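Local coordinates for protein Asp (Solanum tuberosum, PDB 3RFI) that forms the saposin-like domain of a plant aspartic protease, a small helical, disulfide-linked module that, like other saposin-like proteins, probably interacts with lipid membranes, at residues S8-C11 and K12-V15; G29-P32 and D33-C36. All coordinates share one frame; numbering follows the deposited sequence.

Contact 1 of 2, residues S8-C11 and K12-V15; sequences SMEC and KTIV
The early turns of helix 6-29, the first helix of this saposin-like domain, join S8-C11 to K12-V15 through four successive i to i+4 backbone bonds. K12 N donates to S8 O at 2.8 Å, nearly straight at 167°, and I14 N and V15 N repeat the pattern onto E10 O and C11 O. The second of these bonds differs, because M9 O takes two donors. T13 N reaches it at 2.8 Å, and the hydroxyl T13 OG1 reaches it at 2.9 Å from the opposite face of the carbonyl, well above its plane. The torsion of T13 explains this bond: with OG1 opposite its own carbonyl carbon (chi1 -64°), the hydroxyl turns back toward the preceding turn. K12 stretches out beyond CG and runs alongside S8, its CE 4.0 Å from S8 OG, which is hydrogen-bonded to the carbonyl of C104. I14 CG1 lies 3.3 Å from E10 O, and V15 CG2 lies 3.5 Å from C11 O, so both branched side chains rest against carbonyls one turn back. C11 SG is joined to C104, and the side chains of K12 and V15 also touch helix 90-104. The T13 hydroxyl thus spends its proton on a carbonyl of its own helix, while S8 and C11 tie the same turns to the end of helix 90-104.

Contact 2 of 2, residues G29-P32 and D33-C36; sequences GVRP and DQVC
R31 O is gripped by two backbone N-H groups of the helix that starts just after it. V35 N gives the stronger bond, 2.9 Å with an N-H...O angle of 169°, and approaches almost in line with the carbonyl; Q34 N lies 3.0 Å from R31 O, but its angle of 123° makes that bond weak. One residue on, C36 N donates to P32 O at 2.8 Å, continuing the helical pattern. P32 itself has no N-H to offer, which suits the first turn of a helix, where no carbonyl of an earlier turn is available to receive one. The side chains of R31 and Q34 run side by side in the same direction, R31 CB 3.8 Å from Q34 CB, with the guanidinium and amide planes nearly perpendicular. D33 places CG between its backbone N and carbonyl carbon (chi1 64°), which turns the carboxylate back so that OD2 lies 3.5 Å from R31 CB. The charged groups themselves stay apart, so any attraction between them is probably modest. Apart from the backbone bonds, V30 CG2 meets V35 CG2 at 4.0 Å, an apolar contact between the incoming loop and the first turn. V30 and P32 also touch helix 71-87, to which C36 is joined by its disulfide with C76. With R31 at the N-cap and proline in the next position, this is a helix N-terminus following a short interhelical loop, here linking helix 6-29 to helix 32-38 of the saposin-like domain.

In the fold
Both contacts are surface contacts of the same saposin-like domain and follow each other along the chain, but they lie on opposite sides of the chain's centre, about 29 Å apart between centres. Contact 1 stays inside helix 6-29, whereas contact 2 spans the loop after that helix and the start of helix 32-38. The chemistry follows this difference: 8-15 has continuous helical bonding with an added hydroxyl bond, while 29-36 has helix initiation, including one weak bond and a pair of valines. Each holds one cysteine of a disulfide to a different later helix, 90-104 for contact 1 and 71-87 for contact 2, which alone includes a buried residue.

Contact 1 of 2, residues S8-C11 and K12-V15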
ATOM      1  N   SER A   8     -12.643  14.786 -10.827  1.00 47.58           N
ATOM      2  CA  SER A   8     -13.292  13.524 -10.525  1.00 46.14           C
ATOM      3  C   SER A   8     -12.984  12.465 -11.607  1.00 43.47           C
ATOM      4  O   SER A   8     -12.556  11.341 -11.315  1.00 40.05           O
ATOM      5  CB  SER A   8     -14.793  13.762 -10.403  1.00 50.66           C
ATOM      6  OG  SER A   8     -15.371  12.544 -10.005  1.00 54.12           O
ATOM      7  N   MET A   9     -13.163  12.851 -12.870  1.00 44.06           N
ATOM      8  CA  MET A   9     -12.823  11.996 -14.006  1.00 43.18           C
ATOM      9  C   MET A   9     -11.397  11.497 -13.951  1.00 38.87           C
ATOM     10  O   MET A   9     -11.135  10.303 -14.198  1.00 37.82           O
ATOM     11  CB  MET A   9     -12.999  12.750 -15.339  1.00 44.32           C
ATOM     12  CG  MET A   9     -14.387  12.828 -15.868  1.00 53.87           C
ATOM     13  SD  MET A   9     -14.429  13.828 -17.400  1.00 65.81           S
ATOM     14  CE  MET A   9     -15.940  14.806 -17.210  1.00 70.06           C
ATOM     15  N   GLU A  10     -10.473  12.414 -13.666  1.00 37.47           N
ATOM     16  CA  GLU A  10      -9.057  12.079 -13.537  1.00 36.03           C
ATOM     17  C   GLU A  10      -8.798  11.104 -12.379  1.00 34.20           C
ATOM     18  O   GLU A  10      -7.979  10.201 -12.497  1.00 32.69           O
ATOM     19  CB  GLU A  10      -8.210  13.362 -13.344  1.00 37.37           C
ATOM     20  CG  GLU A  10      -8.051  14.153 -14.613  0.50 43.08           C
ATOM     21  CD  GLU A  10      -7.167  13.451 -15.613  0.50 45.10           C
ATOM     22  OE1 GLU A  10      -7.707  12.683 -16.420  0.50 47.35           O
ATOM     23  OE2 GLU A  10      -5.944  13.664 -15.590  0.50 45.03           O
ATOM     24  N   CYS A  11      -9.496  11.311 -11.264  1.00 34.07           N
ATOM     25  CA  CYS A  11      -9.468  10.373 -10.161  1.00 33.37           C
ATOM     26  C   CYS A  11      -9.944   8.995 -10.609  1.00 32.57           C
ATOM     27  O   CYS A  11      -9.286   8.008 -10.349  1.00 31.03           O
ATOM     28  CB  CYS A  11     -10.403  10.862  -9.031  1.00 35.16           C
ATOM     29  SG  CYS A  11     -10.192   9.881  -7.513  1.00 37.98           S
ATOM     30  N   LYS A  12     -11.091   8.953 -11.281  1.00 34.29           N
ATOM     31  CA  LYS A  12     -11.607   7.679 -11.789  1.00 36.09           C
ATOM     32  C   LYS A  12     -10.721   7.005 -12.796  1.00 34.27           C
ATOM     33  O   LYS A  12     -10.619   5.776 -12.789  1.00 34.90           O
ATOM     34  CB  LYS A  12     -13.031   7.796 -12.301  1.00 39.11           C
ATOM     35  CG  LYS A  12     -14.030   7.896 -11.147  1.00 41.34           C
ATOM     36  CD  LYS A  12     -15.445   8.012 -11.704  1.00 51.23           C
ATOM     37  CE  LYS A  12     -16.373   8.723 -10.742  1.00 58.31           C
ATOM     38  NZ  LYS A  12     -17.586   9.293 -11.441  1.00 63.46           N
ATOM     39  N   THR A  13     -10.051   7.800 -13.614  1.00 33.83           N
ATOM     40  CA  THR A  13      -9.095   7.267 -14.572  1.00 33.36           C
ATOM     41  C   THR A  13      -7.941   6.629 -13.843  1.00 30.18           C
ATOM     42  O   THR A  13      -7.528   5.514 -14.171  1.00 29.81           O
ATOM     43  CB  THR A  13      -8.609   8.346 -15.516  1.00 33.57           C
ATOM     44  OG1 THR A  13      -9.751   8.774 -16.275  1.00 40.17           O
ATOM     45  CG2 THR A  13      -7.545   7.795 -16.502  1.00 36.35           C
ATOM     46  N   ILE A  14      -7.446   7.321 -12.811  1.00 27.96           N
ATOM     47  CA  ILE A  14      -6.422   6.733 -12.003  1.00 27.16           C
ATOM     48  C   ILE A  14      -6.881   5.350 -11.511  1.00 27.83           C
ATOM     49  O   ILE A  14      -6.157   4.365 -11.649  1.00 27.38           O
ATOM     50  CB  ILE A  14      -6.064   7.626 -10.767  1.00 25.31           C
ATOM     51  CG1 ILE A  14      -5.263   8.867 -11.184  1.00 27.99           C
ATOM     52  CG2 ILE A  14      -5.379   6.791  -9.668  1.00 26.43           C
ATOM     53  CD1 ILE A  14      -3.852   8.601 -11.792  1.00 26.11           C
ATOM     54  N   VAL A  15      -8.053   5.272 -10.888  1.00 28.79           N
ATOM     55  CA  VAL A  15      -8.444   3.991 -10.315  1.00 30.39           C
ATOM     56  C   VAL A  15      -8.620   2.922 -11.428  1.00 32.71           C
ATOM     57  O   VAL A  15      -8.064   1.813 -11.330  1.00 35.31           O
ATOM     58  CB  VAL A  15      -9.732   4.119  -9.429  1.00 32.60           C
ATOM     59  CG1 VAL A  15     -10.123   2.756  -8.826  1.00 36.46           C
ATOM     60  CG2 VAL A  15      -9.526   5.146  -8.309  1.00 30.44           C
TER

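Contact 2 of 2, residues G29-P32 and D33-C36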
ATOM      1  N   GLY A  29       6.726  -0.826  -2.761  1.00 29.56           N
ATOM      2  CA  GLY A  29       7.590   0.257  -2.297  1.00 30.14           C
ATOM      3  C   GLY A  29       7.835   0.179  -0.786  1.00 31.41           C
ATOM      4  O   GLY A  29       8.787   0.748  -0.284  1.00 34.56           O
ATOM      5  N   VAL A  30       7.028  -0.546  -0.047  1.00 31.70           N
ATOM      6  CA  VAL A  30       7.333  -0.661   1.397  1.00 33.50           C
ATOM      7  C   VAL A  30       8.659  -1.385   1.663  1.00 34.89           C
ATOM      8  O   VAL A  30       8.940  -2.401   1.046  1.00 33.83           O
ATOM      9  CB  VAL A  30       6.175  -1.130   2.236  1.00 33.35           C
ATOM     10  CG1 VAL A  30       5.200  -1.894   1.511  1.00 39.00           C
ATOM     11  CG2 VAL A  30       6.647  -1.904   3.493  1.00 35.81           C
ATOM     12  N   ARG A  31       9.500  -0.834   2.533  1.00 36.16           N
ATOM     13  CA  ARG A  31      10.804  -1.457   2.788  1.00 39.26           C
ATOM     14  C   ARG A  31      10.822  -1.890   4.218  1.00 40.95           C
ATOM     15  O   ARG A  31      10.826  -1.050   5.081  1.00 38.59           O
ATOM     16  CB  ARG A  31      11.952  -0.481   2.524  1.00 40.71           C
ATOM     17  CG  ARG A  31      12.151  -0.185   1.017  1.00 45.75           C
ATOM     18  CD  ARG A  31      12.916   1.125   0.818  1.00 57.76           C
ATOM     19  NE  ARG A  31      12.284   2.282   1.482  1.00 65.09           N
ATOM     20  CZ  ARG A  31      12.295   3.535   1.004  1.00 68.78           C
ATOM     21  NH1 ARG A  31      12.884   3.822  -0.166  1.00 71.00           N
ATOM     22  NH2 ARG A  31      11.705   4.510   1.693  1.00 69.33           N
ATOM     23  N   PRO A  32      10.777  -3.213   4.464  1.00 26.84           N
ATOM     24  CA  PRO A  32      10.715  -3.746   5.827  1.00 26.52           C
ATOM     25  C   PRO A  32      11.795  -3.124   6.659  1.00 27.64           C
ATOM     26  O   PRO A  32      11.566  -2.785   7.805  1.00 26.85           O
ATOM     27  CB  PRO A  32      11.019  -5.244   5.596  1.00 26.11           C
ATOM     28  CG  PRO A  32      10.250  -5.464   4.365  1.00 28.82           C
ATOM     29  CD  PRO A  32      10.705  -4.307   3.474  1.00 27.04           C
ATOM     30  N   ASP A  33      12.992  -2.994   6.110  1.00 29.00           N
ATOM     31  CA  ASP A  33      14.060  -2.443   6.930  1.00 31.79           C
ATOM     32  C   ASP A  33      13.875  -1.008   7.388  1.00 31.50           C
ATOM     33  O   ASP A  33      14.226  -0.642   8.519  1.00 30.93           O
ATOM     34  CB  ASP A  33      15.443  -2.686   6.335  1.00 33.21           C
ATOM     35  CG  ASP A  33      15.668  -1.998   5.012  1.00 40.13           C
ATOM     36  OD1 ASP A  33      16.843  -1.953   4.623  1.00 49.64           O
ATOM     37  OD2 ASP A  33      14.721  -1.538   4.330  1.00 46.19           O
ATOM     38  N   GLN A  34      13.287  -0.215   6.513  1.00 31.77           N
ATOM     39  CA  GLN A  34      13.019   1.192   6.777  1.00 32.50           C
ATOM     40  C   GLN A  34      11.892   1.304   7.784  1.00 29.79           C
ATOM     41  O   GLN A  34      11.955   2.121   8.695  1.00 29.50           O
ATOM     42  CB  GLN A  34      12.558   1.852   5.472  1.00 34.24           C
ATOM     43  CG  GLN A  34      13.006   3.187   5.349  1.00 45.59           C
ATOM     44  CD  GLN A  34      14.532   3.295   5.424  1.00 56.71           C
ATOM     45  OE1 GLN A  34      15.279   2.723   4.598  1.00 61.85           O
ATOM     46  NE2 GLN A  34      15.000   4.041   6.418  1.00 59.51           N
ATOM     47  N   VAL A  35      10.852   0.503   7.584  1.00 26.68           N
ATOM     48  CA  VAL A  35       9.695   0.525   8.467  1.00 25.66           C
ATOM     49  C   VAL A  35      10.171   0.071   9.852  1.00 24.94           C
ATOM     50  O   VAL A  35       9.903   0.732  10.839  1.00 24.40           O
ATOM     51  CB  VAL A  35       8.608  -0.458   8.003  1.00 23.73           C
ATOM     52  CG1 VAL A  35       7.520  -0.535   9.058  1.00 21.52           C
ATOM     53  CG2 VAL A  35       7.941   0.041   6.750  1.00 26.70           C
ATOM     54  N   CYS A  36      10.947  -1.012   9.885  1.00 24.70           N
ATOM     55  CA  CYS A  36      11.502  -1.525  11.159  1.00 24.07           C
ATOM     56  C   CYS A  36      12.482  -0.590  11.845  1.00 24.27           C
ATOM     57  O   CYS A  36      12.514  -0.510  13.070  1.00 25.18           O
ATOM     58  CB  CYS A  36      12.106  -2.871  10.874  1.00 21.91           C
ATOM     59  SG  CYS A  36      10.696  -3.995  10.563  1.00 24.88           S
TER